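Local coordinates for protein peptide ABC transporter permease (Staphylococcus hominis, PDB 6EXS) that probably uses a proton gradient to carry peptides across the cell membrane, among them a thioalcohol-conjugated dipeptide that is a precursor of human axillary malodour, at residues I121-G124 against S125-K129; G192-W195 against Y196-N200. One frame throughout, in Å; residues are numbered along the deposited sequence.

Contact 1. Residues I121-G124 against S125-K129; sequences IIIG and SGLMK
Ser125 turns its hydroxyl back along the helix onto the carbonyl of Ile121. Its OG lies anti to its own carbonyl carbon and beside its backbone N (chi1 -57°), which brings Ser125 OG to 2.8 Å from Ile121 O. The hydroxyl is the donor of this bond. Ser125 N gives the regular helical bond to the same oxygen. Two bonds therefore grip this oxygen, and their donors come from opposite faces of the Ile121 carbonyl plane. The residue is buried, and this bond satisfies its hydroxyl within its own helix. The CG2 methyl of Ile121, anti to the backbone N, lies against the hydroxyl, 3.6 Å from Ser125 OG.

All of this belongs to helix 110-137, one of the membrane helices of the major facilitator fold. Here the helix is largely buried, with helices 56-72 and 74-106 beside it. Ile122 O takes its helical bond from Gly126 N and a second bond from Ser73 OG.

On another side, Ile123 and Leu127 stand one turn apart. The CG2 branch of Ile123 meets the CD1 methyl of Leu127 loosely, at 4.3 Å. Leu127 CG also sits just beyond the carbonyl oxygen of Ile123, 3.5 Å from Ile123 O. Both side chains pack on Leu97, and Leu127 also touches a bound monoolein. Gly124 puts no side chain between these two faces. Its O accepts a bond from Met128 N at 2.8 Å and a weak one from Leu127 N. The extended Met128 chain leads away toward Val24 and Glu28 of helix 16-44.

Contact 2. Residues G192-W195 against Y196-N200; sequences GLVW and YLLFN. With OLC ((2R)-2,3-dihydroxypropyl (9Z)-octadec-9-enoate), chain I; OLC ((2R)-2,3-dihydroxypropyl (9Z)-octadec-9-enoate), chain J.
Trp195 and Phe199 sit one turn apart on a regular helix, where Phe199 N bonds Trp195 O at 2.9 Å and Leu197 N reaches Leu193 O almost straight. The Phe199 ring presents its edge to the face of the Trp195 six-membered ring. Their planes meet at 53°, and Phe199 CE2 stands over the indole, 3.6 Å from Trp195 CD2. Different first torsions bring them together: CG of Trp195 is anti to its backbone N (chi1 -157°), CG of Phe199 beside its own (chi1 -59°). On the next face Val194 and Leu198 lie side by side, CG1 to CD1 3.9 Å.

Asn200 folds back. Its ND2 gives one bond to Tyr196 O, from above that carbonyl plane, and another, nearly straight, to O23 of the monoolein of chain J at 2.8 Å. Asn200 CB lies over the centre of one face of the Tyr196 ring. Arg88 holds both Asn200 OD1 and Tyr196 OH. O25 of the other monoolein, chain I, bonds Leu198 O at 3.0 Å, while its acyl chain runs past Trp195. Aromatic rings beside lipid chains, with polar groups holding glycerol hydroxyls, are consistent with a membrane helix end near the lipid headgroup interface, where aromatic belts are common.

In the fold
From the N terminus, the chain passes through helices 16-44, 56-72 and 74-106 before it reaches contact 1 in helix 110-137. Helix 147-174 follows, and contact 2 comes next in helix 178-204. Each contact joins neighbouring turns of one helix, so neither closes a loop. They stand in series, without nesting or crossing. Their centres are 18 Å apart and their nearest atoms about 7 Å, with no touch. Contact 1 lies nearer the centre of the chain, and contact 2 lies farther out, with bound monoolein on part of its surface. Helices 16-44 and 74-106 are shared neighbours: Val24 touches Met128 and Tyr196, while Leu97 meets contact 1 and Leu92 meets contact 2.

Contact 1. Residues I121-G124 against S125-K129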
ATOM      1  N   ILE A 121      13.003  -3.251   4.780  1.00 34.18           N
ATOM      2  CA  ILE A 121      11.757  -2.484   4.735  1.00 32.58           C
ATOM      3  C   ILE A 121      10.548  -3.436   4.608  1.00 37.18           C
ATOM      4  O   ILE A 121       9.557  -3.196   5.301  1.00 37.72           O
ATOM      5  CB  ILE A 121      11.772  -1.317   3.709  1.00 34.57           C
ATOM      6  CG1 ILE A 121      12.778  -0.222   4.182  1.00 34.86           C
ATOM      7  CG2 ILE A 121      10.356  -0.711   3.496  1.00 33.16           C
ATOM      8  CD1 ILE A 121      13.332   0.734   3.083  1.00 39.98           C
ATOM      9  N   ILE A 122      10.642  -4.543   3.824  1.00 33.46           N
ATOM     10  CA  ILE A 122       9.550  -5.534   3.729  1.00 33.23           C
ATOM     11  C   ILE A 122       9.234  -6.105   5.131  1.00 38.98           C
ATOM     12  O   ILE A 122       8.077  -6.083   5.546  1.00 38.73           O
ATOM     13  CB  ILE A 122       9.789  -6.652   2.666  1.00 36.13           C
ATOM     14  CG1 ILE A 122       9.639  -6.097   1.240  1.00 35.36           C
ATOM     15  CG2 ILE A 122       8.820  -7.851   2.880  1.00 37.94           C
ATOM     16  CD1 ILE A 122      10.444  -6.835   0.199  1.00 39.10           C
ATOM     17  N   ILE A 123      10.280  -6.550   5.861  1.00 36.57           N
ATOM     18  CA  ILE A 123      10.178  -7.145   7.190  1.00 37.61           C
ATOM     19  C   ILE A 123       9.733  -6.122   8.238  1.00 41.38           C
ATOM     20  O   ILE A 123       8.828  -6.420   9.021  1.00 42.06           O
ATOM     21  CB  ILE A 123      11.481  -7.905   7.589  1.00 42.03           C
ATOM     22  CG1 ILE A 123      11.696  -9.108   6.635  1.00 42.67           C
ATOM     23  CG2 ILE A 123      11.416  -8.363   9.079  1.00 44.08           C
ATOM     24  CD1 ILE A 123      12.793 -10.010   6.981  1.00 50.94           C
ATOM     25  N   GLY A 124      10.371  -4.950   8.241  1.00 35.97           N
ATOM     26  CA  GLY A 124      10.037  -3.866   9.152  1.00 34.81           C
ATOM     27  C   GLY A 124       8.598  -3.415   9.017  1.00 39.10           C
ATOM     28  O   GLY A 124       7.904  -3.310  10.028  1.00 39.80           O
ATOM     29  N   SER A 125       8.127  -3.167   7.762  1.00 35.40           N
ATOM     30  CA  SER A 125       6.753  -2.739   7.443  1.00 34.37           C
ATOM     31  C   SER A 125       5.690  -3.784   7.848  1.00 39.30           C
ATOM     32  O   SER A 125       4.653  -3.417   8.395  1.00 39.43           O
ATOM     33  CB  SER A 125       6.612  -2.353   5.974  1.00 36.21           C
ATOM     34  OG  SER A 125       7.524  -1.321   5.619  1.00 42.39           O
ATOM     35  N   GLY A 126       5.973  -5.065   7.639  1.00 35.44           N
ATOM     36  CA  GLY A 126       5.071  -6.133   8.056  1.00 34.92           C
ATOM     37  C   GLY A 126       4.898  -6.158   9.557  1.00 38.48           C
ATOM     38  O   GLY A 126       3.821  -6.489  10.047  1.00 39.46           O
ATOM     39  N   LEU A 127       5.947  -5.744  10.298  1.00 34.65           N
ATOM     40  CA  LEU A 127       5.955  -5.666  11.759  1.00 34.88           C
ATOM     41  C   LEU A 127       5.334  -4.364  12.289  1.00 37.98           C
ATOM     42  O   LEU A 127       4.598  -4.388  13.275  1.00 37.17           O
ATOM     43  CB  LEU A 127       7.386  -5.817  12.307  1.00 35.37           C
ATOM     44  CG  LEU A 127       7.993  -7.219  12.341  1.00 40.66           C
ATOM     45  CD1 LEU A 127       9.458  -7.147  12.686  1.00 40.68           C
ATOM     46  CD2 LEU A 127       7.287  -8.103  13.368  1.00 44.56           C
ATOM     47  N   MET A 128       5.656  -3.232  11.658  1.00 33.34           N
ATOM     48  CA  MET A 128       5.172  -1.940  12.092  1.00 32.64           C
ATOM     49  C   MET A 128       3.768  -1.609  11.611  1.00 38.20           C
ATOM     50  O   MET A 128       2.955  -1.183  12.436  1.00 38.66           O
ATOM     51  CB  MET A 128       6.158  -0.828  11.702  1.00 34.27           C
ATOM     52  CG  MET A 128       5.950   0.454  12.470  1.00 37.46           C
ATOM     53  SD  MET A 128       6.991   1.766  11.827  1.00 41.13           S
ATOM     54  CE  MET A 128       6.226   3.181  12.582  1.00 37.40           C
ATOM     55  N   LYS A 129       3.493  -1.736  10.286  1.00 34.71           N
ATOM     56  CA  LYS A 129       2.220  -1.329   9.660  1.00 34.23           C
ATOM     57  C   LYS A 129       0.935  -1.831  10.350  1.00 39.63           C
ATOM     58  O   LYS A 129       0.156  -0.967  10.762  1.00 40.29           O
ATOM     59  CB  LYS A 129       2.164  -1.675   8.175  1.00 35.26           C
ATOM     60  CG  LYS A 129       1.962  -0.491   7.283  1.00 37.54           C
ATOM     61  CD  LYS A 129       3.028  -0.493   6.221  1.00 38.55           C
ATOM     62  CE  LYS A 129       2.556   0.272   5.031  1.00 34.72           C
ATOM     63  NZ  LYS A 129       3.650   0.503   4.061  1.00 40.58           N
TER

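Contact 2. Residues G192-W195 against Y196-N200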
ATOM      1  N   GLY A 192      11.008  10.090  13.675  1.00 42.05           N
ATOM      2  CA  GLY A 192       9.824   9.330  14.032  1.00 41.14           C
ATOM      3  C   GLY A 192      10.132   8.384  15.175  1.00 46.13           C
ATOM      4  O   GLY A 192       9.403   8.368  16.173  1.00 45.36           O
ATOM      5  N   LEU A 193      11.258   7.626  15.057  1.00 43.89           N
ATOM      6  CA  LEU A 193      11.729   6.682  16.085  1.00 44.82           C
ATOM      7  C   LEU A 193      12.060   7.391  17.419  1.00 48.75           C
ATOM      8  O   LEU A 193      11.630   6.922  18.473  1.00 49.60           O
ATOM      9  CB  LEU A 193      12.936   5.851  15.589  1.00 45.08           C
ATOM     10  CG  LEU A 193      13.444   4.754  16.543  1.00 51.22           C
ATOM     11  CD1 LEU A 193      12.542   3.538  16.535  1.00 51.80           C
ATOM     12  CD2 LEU A 193      14.860   4.342  16.226  1.00 53.54           C
ATOM     13  N   VAL A 194      12.797   8.521  17.355  1.00 43.41           N
ATOM     14  CA  VAL A 194      13.189   9.331  18.516  1.00 43.79           C
ATOM     15  C   VAL A 194      11.947   9.775  19.330  1.00 47.48           C
ATOM     16  O   VAL A 194      11.940   9.648  20.557  1.00 48.74           O
ATOM     17  CB  VAL A 194      14.104  10.512  18.069  1.00 47.66           C
ATOM     18  CG1 VAL A 194      14.215  11.592  19.142  1.00 48.68           C
ATOM     19  CG2 VAL A 194      15.488  10.009  17.675  1.00 47.49           C
ATOM     20  N   TRP A 195      10.892  10.238  18.628  1.00 42.11           N
ATOM     21  CA  TRP A 195       9.620  10.693  19.183  1.00 41.93           C
ATOM     22  C   TRP A 195       8.881   9.571  19.935  1.00 45.48           C
ATOM     23  O   TRP A 195       8.402   9.811  21.046  1.00 45.85           O
ATOM     24  CB  TRP A 195       8.744  11.269  18.071  1.00 39.99           C
ATOM     25  CG  TRP A 195       7.705  12.237  18.560  1.00 41.54           C
ATOM     26  CD1 TRP A 195       6.376  11.989  18.751  1.00 44.26           C
ATOM     27  CD2 TRP A 195       7.909  13.616  18.896  1.00 42.03           C
ATOM     28  NE1 TRP A 195       5.742  13.129  19.193  1.00 44.16           N
ATOM     29  CE2 TRP A 195       6.662  14.139  19.303  1.00 46.07           C
ATOM     30  CE3 TRP A 195       9.032  14.460  18.909  1.00 43.88           C
ATOM     31  CZ2 TRP A 195       6.501  15.475  19.690  1.00 46.18           C
ATOM     32  CZ3 TRP A 195       8.873  15.780  19.311  1.00 46.20           C
ATOM     33  CH2 TRP A 195       7.621  16.273  19.699  1.00 46.88           C
ATOM     34  N   TYR A 196       8.819   8.349  19.347  1.00 40.91           N
ATOM     35  CA  TYR A 196       8.215   7.172  19.979  1.00 40.60           C
ATOM     36  C   TYR A 196       8.988   6.866  21.267  1.00 44.95           C
ATOM     37  O   TYR A 196       8.380   6.784  22.330  1.00 44.49           O
ATOM     38  CB  TYR A 196       8.219   5.946  19.038  1.00 40.86           C
ATOM     39  CG  TYR A 196       7.664   4.684  19.670  1.00 43.52           C
ATOM     40  CD1 TYR A 196       8.488   3.813  20.382  1.00 45.85           C
ATOM     41  CD2 TYR A 196       6.314   4.359  19.560  1.00 44.30           C
ATOM     42  CE1 TYR A 196       7.977   2.670  20.994  1.00 46.31           C
ATOM     43  CE2 TYR A 196       5.799   3.194  20.132  1.00 45.37           C
ATOM     44  CZ  TYR A 196       6.633   2.359  20.858  1.00 53.37           C
ATOM     45  OH  TYR A 196       6.123   1.228  21.447  1.00 55.50           O
ATOM     46  N   LEU A 197      10.330   6.730  21.178  1.00 41.52           N
ATOM     47  CA  LEU A 197      11.179   6.450  22.343  1.00 41.77           C
ATOM     48  C   LEU A 197      10.980   7.483  23.470  1.00 45.75           C
ATOM     49  O   LEU A 197      10.861   7.107  24.633  1.00 45.89           O
ATOM     50  CB  LEU A 197      12.667   6.349  21.940  1.00 41.53           C
ATOM     51  CG  LEU A 197      13.082   5.158  21.055  1.00 44.82           C
ATOM     52  CD1 LEU A 197      14.501   5.311  20.597  1.00 44.87           C
ATOM     53  CD2 LEU A 197      12.948   3.828  21.785  1.00 47.52           C
ATOM     54  N   LEU A 198      10.893   8.765  23.114  1.00 41.68           N
ATOM     55  CA  LEU A 198      10.698   9.832  24.092  1.00 42.48           C
ATOM     56  C   LEU A 198       9.317   9.846  24.760  1.00 47.93           C
ATOM     57  O   LEU A 198       9.227  10.098  25.968  1.00 48.16           O
ATOM     58  CB  LEU A 198      10.932  11.216  23.441  1.00 41.65           C
ATOM     59  CG  LEU A 198      12.364  11.669  23.201  1.00 45.70           C
ATOM     60  CD1 LEU A 198      12.388  12.901  22.293  1.00 44.94           C
ATOM     61  CD2 LEU A 198      13.094  11.932  24.517  1.00 47.46           C
ATOM     62  N   PHE A 199       8.243   9.622  23.972  1.00 43.87           N
ATOM     63  CA  PHE A 199       6.884   9.820  24.453  1.00 43.31           C
ATOM     64  C   PHE A 199       5.977   8.597  24.596  1.00 46.29           C
ATOM     65  O   PHE A 199       4.924   8.751  25.209  1.00 45.72           O
ATOM     66  CB  PHE A 199       6.203  10.863  23.546  1.00 43.81           C
ATOM     67  CG  PHE A 199       6.952  12.175  23.563  1.00 45.75           C
ATOM     68  CD1 PHE A 199       6.970  12.972  24.706  1.00 50.30           C
ATOM     69  CD2 PHE A 199       7.683  12.590  22.458  1.00 45.93           C
ATOM     70  CE1 PHE A 199       7.703  14.162  24.738  1.00 51.52           C
ATOM     71  CE2 PHE A 199       8.399  13.788  22.486  1.00 49.60           C
ATOM     72  CZ  PHE A 199       8.414  14.560  23.627  1.00 49.32           C
ATOM     73  N   ASN A 200       6.351   7.418  24.083  1.00 42.83           N
ATOM     74  CA  ASN A 200       5.489   6.227  24.123  1.00 43.88           C
ATOM     75  C   ASN A 200       5.041   5.760  25.531  1.00 52.08           C
ATOM     76  O   ASN A 200       3.867   5.447  25.693  1.00 51.56           O
ATOM     77  CB  ASN A 200       6.110   5.040  23.354  1.00 42.50           C
ATOM     78  CG  ASN A 200       7.085   4.203  24.145  1.00 51.00           C
ATOM     79  OD1 ASN A 200       6.703   3.240  24.823  1.00 44.09           O
ATOM     80  ND2 ASN A 200       8.351   4.579  24.114  1.00 39.70           N
TER
HETATM   81  C9  OLC I 508      10.093  19.091  17.010  1.00 77.60           C
HETATM   82  C8  OLC I 508      10.066  19.348  18.485  1.00 78.41           C
HETATM   83  C24 OLC I 508      10.939  12.003  28.244  1.00 91.16           C
HETATM   84  C7  OLC I 508      11.451  19.269  19.131  1.00 78.82           C
HETATM   85  C6  OLC I 508      11.459  19.434  20.645  1.00 79.30           C
HETATM   86  C5  OLC I 508      11.278  18.140  21.432  1.00 78.63           C
HETATM   87  C4  OLC I 508      11.457  18.306  22.931  1.00 79.29           C
HETATM   88  C3  OLC I 508      11.703  17.003  23.675  1.00 80.74           C
HETATM   89  C2  OLC I 508      11.748  17.179  25.188  1.00 83.46           C
HETATM   90  C21 OLC I 508      11.904  14.158  27.350  1.00 90.00           C
HETATM   91  C1  OLC I 508      12.382  16.022  25.905  1.00 86.93           C
HETATM   92  C22 OLC I 508      10.680  13.275  27.463  1.00 91.56           C
HETATM   93  O19 OLC I 508      13.558  15.762  25.874  1.00 87.43           O
HETATM   94  O25 OLC I 508      11.645  11.034  27.475  1.00 90.11           O
HETATM   95  O23 OLC I 508       9.639  14.021  28.103  1.00 93.59           O
HETATM   96  O20 OLC I 508      11.468  15.315  26.593  1.00 88.90           O
HETATM   97  C24 OLC J 509      11.294   1.453  24.632  1.00 85.29           C
HETATM   98  C6  OLC J 509      16.341   8.399  22.588  1.00 83.77           C
HETATM   99  C5  OLC J 509      16.084   8.449  24.085  1.00 83.76           C
HETATM  100  C4  OLC J 509      15.137   7.373  24.590  1.00 83.14           C
HETATM  101  C3  OLC J 509      14.850   7.457  26.081  1.00 82.70           C
HETATM  102  C2  OLC J 509      13.582   6.724  26.509  1.00 82.07           C
HETATM  103  C21 OLC J 509      12.609   3.207  25.876  1.00 84.49           C
HETATM  104  C1  OLC J 509      13.693   5.227  26.550  1.00 83.03           C
HETATM  105  C22 OLC J 509      11.374   2.903  25.060  1.00 85.16           C
HETATM  106  O19 OLC J 509      14.572   4.612  27.095  1.00 84.08           O
HETATM  107  O25 OLC J 509      11.066   0.592  25.742  1.00 85.81           O
HETATM  108  O23 OLC J 509      10.207   3.260  25.801  1.00 85.49           O
HETATM  109  O20 OLC J 509      12.663   4.653  25.919  1.00 83.30           O